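Local coordinates for spindle pole body-associated protein VIK1 (Candida glabrata, PDB 4GKP) that probably binds microtubules through a kinesin motor-like domain that is noncatalytic and works in association with the kinesin Kar3, at residues A[18-23]-A[52-57]; A[84-89]-A[244-249]. One frame throughout, in Å; residues are numbered along the deposited sequence.

Contact 1 of 2, residues A[18-23]-A[52-57]; sequences FANIIE and KLIQNF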
loop_
_atom_site.group_PDB
_atom_site.type_symbol
_atom_site.label_atom_id
_atom_site.label_comp_id
_atom_site.label_asym_id
_atom_site.label_seq_id
_atom_site.Cartn_x
_atom_site.Cartn_y
_atom_site.Cartn_z
ATOM N N PHE A 18 -2.889 -4.492 -8.501
ATOM C CA PHE A 18 -2.474 -3.600 -9.537
ATOM C C PHE A 18 -0.998 -3.804 -9.858
ATOM O O PHE A 18 -0.180 -4.072 -8.971
ATOM C CB PHE A 18 -2.806 -2.159 -9.141
ATOM C CG PHE A 18 -4.244 -1.977 -8.727
ATOM C CD1 PHE A 18 -5.230 -1.777 -9.676
ATOM C CD2 PHE A 18 -4.616 -2.046 -7.389
ATOM C CE1 PHE A 18 -6.563 -1.631 -9.301
ATOM C CE2 PHE A 18 -5.945 -1.909 -7.011
ATOM C CZ PHE A 18 -6.924 -1.699 -7.965
ATOM N N ALA A 19 -0.681 -3.702 -11.142
ATOM C CA ALA A 19 0.693 -3.757 -11.605
ATOM C C ALA A 19 1.074 -2.399 -12.138
ATOM O O ALA A 19 0.516 -1.935 -13.116
ATOM C CB ALA A 19 0.870 -4.827 -12.678
ATOM N N ASN A 20 2.015 -1.755 -11.470
ATOM C CA ASN A 20 2.553 -0.510 -11.953
ATOM C C ASN A 20 3.682 -0.910 -12.903
ATOM O O ASN A 20 4.751 -1.352 -12.479
ATOM C CB ASN A 20 3.041 0.343 -10.775
ATOM C CG ASN A 20 3.070 1.817 -11.091
ATOM O OD1 ASN A 20 2.564 2.255 -12.112
ATOM N ND2 ASN A 20 3.667 2.598 -10.205
ATOM N N ILE A 21 3.400 -0.792 -14.194
ATOM C CA ILE A 21 4.263 -1.279 -15.256
ATOM C C ILE A 21 5.190 -0.133 -15.609
ATOM O O ILE A 21 4.743 0.889 -16.128
ATOM C CB ILE A 21 3.423 -1.661 -16.520
ATOM C CG1 ILE A 21 2.270 -2.617 -16.169
ATOM C CG2 ILE A 21 4.292 -2.206 -17.655
ATOM C CD1 ILE A 21 2.692 -4.045 -15.911
ATOM N N ILE A 22 6.477 -0.281 -15.312
ATOM C CA ILE A 22 7.441 0.702 -15.793
ATOM C C ILE A 22 7.899 0.240 -17.191
ATOM O O ILE A 22 8.938 -0.399 -17.342
ATOM C CB ILE A 22 8.592 0.956 -14.785
ATOM C CG1 ILE A 22 8.046 1.094 -13.352
ATOM C CG2 ILE A 22 9.386 2.202 -15.177
ATOM C CD1 ILE A 22 7.145 2.298 -13.129
ATOM N N GLU A 23 7.081 0.578 -18.193
ATOM C CA GLU A 23 7.105 -0.041 -19.530
ATOM C C GLU A 23 8.437 0.046 -20.274
ATOM O O GLU A 23 8.883 -0.935 -20.852
ATOM C CB GLU A 23 5.985 0.538 -20.401
ATOM C CG GLU A 23 5.607 -0.306 -21.609
ATOM C CD GLU A 23 4.592 0.396 -22.489
ATOM O OE1 GLU A 23 3.426 -0.052 -22.509
ATOM O OE2 GLU A 23 4.948 1.408 -23.139
ATOM N N LYS A 52 -5.799 -4.730 -12.697
ATOM C CA LYS A 52 -5.490 -3.644 -13.594
ATOM C C LYS A 52 -3.972 -3.497 -13.759
ATOM O O LYS A 52 -3.225 -3.489 -12.781
ATOM C CB LYS A 52 -6.116 -2.339 -13.068
ATOM C CG LYS A 52 -5.980 -1.123 -13.978
ATOM C CD LYS A 52 -7.094 -1.069 -15.009
ATOM C CE LYS A 52 -6.880 0.070 -16.001
ATOM N NZ LYS A 52 -7.235 1.383 -15.398
ATOM N N LEU A 53 -3.532 -3.417 -15.011
ATOM C CA LEU A 53 -2.191 -2.955 -15.325
ATOM C C LEU A 53 -2.259 -1.448 -15.414
ATOM O O LEU A 53 -3.215 -0.900 -15.946
ATOM C CB LEU A 53 -1.714 -3.508 -16.672
ATOM C CG LEU A 53 -1.000 -4.858 -16.771
ATOM C CD1 LEU A 53 -1.526 -5.913 -15.808
ATOM C CD2 LEU A 53 -1.056 -5.349 -18.211
ATOM N N ILE A 54 -1.247 -0.780 -14.883
ATOM C CA ILE A 54 -1.116 0.650 -15.055
ATOM C C ILE A 54 0.113 0.867 -15.906
ATOM O O ILE A 54 1.206 0.434 -15.535
ATOM C CB ILE A 54 -0.973 1.371 -13.698
ATOM C CG1 ILE A 54 -2.256 1.187 -12.885
ATOM C CG2 ILE A 54 -0.659 2.851 -13.901
ATOM C CD1 ILE A 54 -2.024 0.882 -11.423
ATOM N N GLN A 55 -0.084 1.505 -17.058
ATOM C CA GLN A 55 1.007 1.882 -17.948
ATOM C C GLN A 55 1.721 3.136 -17.434
ATOM O O GLN A 55 1.184 4.244 -17.461
ATOM C CB GLN A 55 0.513 2.096 -19.390
ATOM C CG GLN A 55 1.652 2.181 -20.401
ATOM C CD GLN A 55 1.265 2.815 -21.726
ATOM O OE1 GLN A 55 0.285 3.549 -21.815
ATOM N NE2 GLN A 55 2.054 2.552 -22.760
ATOM N N ASN A 56 2.956 2.949 -16.999
ATOM C CA ASN A 56 3.737 4.019 -16.400
ATOM C C ASN A 56 5.083 4.154 -17.122
ATOM O O ASN A 56 5.519 3.228 -17.810
ATOM C CB ASN A 56 3.933 3.701 -14.915
ATOM C CG ASN A 56 3.875 4.926 -14.035
ATOM O OD1 ASN A 56 4.210 6.030 -14.455
ATOM N ND2 ASN A 56 3.453 4.733 -12.790
ATOM N N PHE A 57 5.729 5.308 -16.981
ATOM C CA PHE A 57 7.023 5.554 -17.622
ATOM C C PHE A 57 8.029 6.200 -16.678
ATOM O O PHE A 57 7.644 6.870 -15.714
ATOM C CB PHE A 57 6.845 6.413 -18.869
ATOM C CG PHE A 57 6.106 5.721 -19.974
ATOM C CD1 PHE A 57 6.764 4.822 -20.811
ATOM C CD2 PHE A 57 4.749 5.964 -20.177
ATOM C CE1 PHE A 57 6.082 4.181 -21.834
ATOM C CE2 PHE A 57 4.061 5.325 -21.198
ATOM C CZ PHE A 57 4.729 4.433 -22.026
#
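Asn20 turns its CG away from its own backbone N (chi1 -156°), which swings the amide across to Asn56; Glu23, with CG likewise opposite its backbone N, runs extended to Gln55. Asn56 ND2 gives Asn20 OD1 a nearly straight bond of 2.7 Å (172°). The oxygen lies in the amide plane of the donor, whereas the donor stands tilted from the carbonyl plane of Asn20, the two amides being turned 46° apart. Asn56 OD1 is taken by the backbone N of Lys62. At the same end, on the side of Gln55 and Ile21, Gln55 NE2 reaches Glu23 OE1 at 3.0 Å, well out of the carboxylate plane, with a weak second bond to OE2; OE1 is held chiefly by Tyr34 OH, from outside the pair. Phe57 brings its CZ to 3.2 Å from Glu23 OE2. On the face with Asn20, Ile54 CD1 packs against Phe18 CB and Lys52 CB meets the edge of the Phe18 ring; on the other, Ile21 CD1 lies 3.9 Å from Leu53 CG. Strands 17-22 and 52-56 pair in parallel within the mixed sheet; the antiparallel sheet of 30-49 comes between them in the chain, and helix 68-78 touches Phe18 and Lys52. Two polar clasps thus close the C-terminal end of the strand pair: the buried Asn56 amide is held from both ends, and the Glu23 carboxylate, gripped by neutral donors, probably keeps its negative charge.

Contact 2 of 2, residues A[84-89]-A[244-249]; sequences NLFSVG and SAFVFQ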
loop_
_atom_site.group_PDB
_atom_site.type_symbol
_atom_site.label_atom_id
_atom_site.label_comp_id
_atom_site.label_asym_id
_atom_site.label_seq_id
_atom_site.Cartn_x
_atom_site.Cartn_y
_atom_site.Cartn_z
ATOM N N ASN A 84 -6.784 -1.182 3.628
ATOM C CA ASN A 84 -5.350 -1.051 3.444
ATOM C C ASN A 84 -4.947 -0.923 1.972
ATOM O O ASN A 84 -5.741 -1.219 1.070
ATOM C CB ASN A 84 -4.632 -2.224 4.111
ATOM C CG ASN A 84 -4.807 -3.526 3.354
ATOM O OD1 ASN A 84 -4.392 -3.641 2.205
ATOM N ND2 ASN A 84 -5.415 -4.518 3.998
ATOM N N LEU A 85 -3.713 -0.476 1.758
ATOM C CA LEU A 85 -3.075 -0.557 0.455
ATOM C C LEU A 85 -1.655 -1.011 0.717
ATOM O O LEU A 85 -0.984 -0.438 1.572
ATOM C CB LEU A 85 -3.071 0.802 -0.275
ATOM C CG LEU A 85 -2.275 0.895 -1.588
ATOM C CD1 LEU A 85 -2.853 0.012 -2.697
ATOM C CD2 LEU A 85 -2.143 2.341 -2.069
ATOM N N PHE A 86 -1.211 -2.045 -0.006
ATOM C CA PHE A 86 0.188 -2.472 0.043
ATOM C C PHE A 86 0.932 -1.999 -1.182
ATOM O O PHE A 86 0.450 -2.171 -2.293
ATOM C CB PHE A 86 0.295 -3.982 0.045
ATOM C CG PHE A 86 0.001 -4.617 1.361
ATOM C CD1 PHE A 86 -1.316 -4.808 1.774
ATOM C CD2 PHE A 86 1.050 -5.071 2.168
ATOM C CE1 PHE A 86 -1.586 -5.417 2.985
ATOM C CE2 PHE A 86 0.789 -5.677 3.384
ATOM C CZ PHE A 86 -0.535 -5.854 3.790
ATOM N N SER A 87 2.104 -1.414 -0.978
ATOM C CA SER A 87 2.973 -1.051 -2.085
ATOM C C SER A 87 4.209 -1.937 -2.014
ATOM O O SER A 87 4.980 -1.865 -1.039
ATOM C CB SER A 87 3.363 0.424 -2.023
ATOM O OG SER A 87 4.389 0.705 -2.965
ATOM N N VAL A 88 4.362 -2.785 -3.037
ATOM C CA VAL A 88 5.421 -3.802 -3.107
ATOM C C VAL A 88 6.334 -3.527 -4.309
ATOM O O VAL A 88 5.864 -3.414 -5.437
ATOM C CB VAL A 88 4.831 -5.228 -3.205
ATOM C CG1 VAL A 88 5.940 -6.289 -3.264
ATOM C CG2 VAL A 88 3.849 -5.497 -2.065
ATOM N N GLY A 89 7.633 -3.409 -4.049
ATOM C CA GLY A 89 8.625 -3.039 -5.060
ATOM C C GLY A 89 10.045 -3.338 -4.596
ATOM O O GLY A 89 10.280 -4.297 -3.855
ATOM N N SER A 244 -8.234 -5.387 1.459
ATOM C CA SER A 244 -6.875 -5.354 0.946
ATOM C C SER A 244 -6.805 -4.870 -0.497
ATOM O O SER A 244 -7.734 -5.055 -1.283
ATOM C CB SER A 244 -6.237 -6.746 1.074
ATOM O OG SER A 244 -5.929 -7.045 2.429
ATOM N N ALA A 245 -5.695 -4.223 -0.828
ATOM C CA ALA A 245 -5.379 -3.842 -2.197
ATOM C C ALA A 245 -3.880 -3.778 -2.276
ATOM O O ALA A 245 -3.204 -3.403 -1.287
ATOM C CB ALA A 245 -5.984 -2.486 -2.564
ATOM N N PHE A 246 -3.370 -4.129 -3.460
ATOM C CA PHE A 246 -1.953 -4.283 -3.688
ATOM C C PHE A 246 -1.500 -3.580 -4.962
ATOM O O PHE A 246 -2.140 -3.689 -6.017
ATOM C CB PHE A 246 -1.604 -5.771 -3.774
ATOM C CG PHE A 246 -2.016 -6.576 -2.564
ATOM C CD1 PHE A 246 -1.181 -6.667 -1.456
ATOM C CD2 PHE A 246 -3.228 -7.265 -2.546
ATOM C CE1 PHE A 246 -1.549 -7.419 -0.353
ATOM C CE2 PHE A 246 -3.600 -8.019 -1.437
ATOM C CZ PHE A 246 -2.756 -8.092 -0.340
ATOM N N VAL A 247 -0.397 -2.850 -4.864
ATOM C CA VAL A 247 0.249 -2.334 -6.054
ATOM C C VAL A 247 1.662 -2.934 -6.126
ATOM O O VAL A 247 2.407 -2.910 -5.144
ATOM C CB VAL A 247 0.230 -0.783 -6.122
ATOM C CG1 VAL A 247 0.769 -0.177 -4.844
ATOM C CG2 VAL A 247 1.052 -0.276 -7.291
ATOM N N PHE A 248 1.995 -3.502 -7.282
ATOM C CA PHE A 248 3.305 -4.120 -7.505
ATOM C C PHE A 248 4.078 -3.350 -8.558
ATOM O O PHE A 248 3.600 -3.148 -9.672
ATOM C CB PHE A 248 3.146 -5.566 -7.961
ATOM C CG PHE A 248 2.359 -6.423 -7.008
ATOM C CD1 PHE A 248 3.001 -7.140 -5.999
ATOM C CD2 PHE A 248 0.971 -6.535 -7.137
ATOM C CE1 PHE A 248 2.270 -7.941 -5.132
ATOM C CE2 PHE A 248 0.239 -7.334 -6.279
ATOM C CZ PHE A 248 0.884 -8.026 -5.262
ATOM N N GLN A 249 5.266 -2.904 -8.188
ATOM C CA GLN A 249 6.168 -2.198 -9.084
ATOM C C GLN A 249 6.843 -3.232 -10.009
ATOM O O GLN A 249 7.601 -4.097 -9.546
ATOM C CB GLN A 249 7.189 -1.430 -8.242
ATOM C CG GLN A 249 8.365 -0.835 -8.993
ATOM C CD GLN A 249 8.360 0.679 -9.025
ATOM O OE1 GLN A 249 7.360 1.327 -8.706
ATOM N NE2 GLN A 249 9.487 1.256 -9.422
#
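Strands 84-88 and 246-249 run parallel, 11° apart and 4.8 Å between axes at closest approach, joined by four backbone bonds from Phe86 N to Ala245 O through to Gln249 N to Val88 O. Before the second strand begins, side chains extend the pairing. Asn84 has CG between its backbone N and carbonyl carbon (chi1 73°), folding the amide over Ser244: ND2 gives Ser244 OG a straight bond of 3.0 Å with the oxygen in the amide plane, and OD1 takes a weak one from Ala245 N. The same ND2 also bonds Thr242 OG1, so it has two acceptors, Thr242 OG1 being the stronger.

Phe86 and Phe246 point the same way from the sheet, their rings close to parallel (28°) but slid apart, with centroids 5.0 Å from each other and little overlap. Phe246 CE1 lies 3.4 Å from Phe86 CD1, and Phe246 CD1 comes as near to Phe86 CB. Helix 230-241 covers the Phe86 ring through Leu235, Ile238 and Phe239, while Leu266 of helix 256-266 packs on Phe246. Farther along this face Val88 stands alongside Phe248, its CB 3.8 Å from CD1 of that ring. On the reverse face, Val247 CG1 leans toward the first strand, lying 3.3 Å from Phe86 O and 3.9 Å from Ser87 CB. Leu85 CD1 meets Ala245 CB there too, and Ser87 OG bonds Tyr209 OH. Every residue is buried. Parallel neighbours at the middle of a mixed sheet, with helices packed on the aromatic face, are typical of the alpha/beta core of the kinesin motor-like fold, a member of the P-loop NTPase clan.

Both contacts belong to the same mixed sheet, their centres about 13 Å apart. Strand 17-22 of contact 1 is the direct parallel neighbour of strand 246-250 of contact 2, so the order across this part of the sheet is 52-56, 17-22, 246-250, 83-88, 201-208. Phe18 N to Phe246 O and Asn20 N to Phe248 O, both probable hydrogen bonds, stitch the two pairs together. Along the chain contact 1 closes before contact 2 opens. The centre of contact 2 lies about 4 Å from the centre of the chain, that of contact 1 about 15 Å; the 17-22 to 246-250 pairing between them brings strands from near the two ends of the modelled chain together in the core.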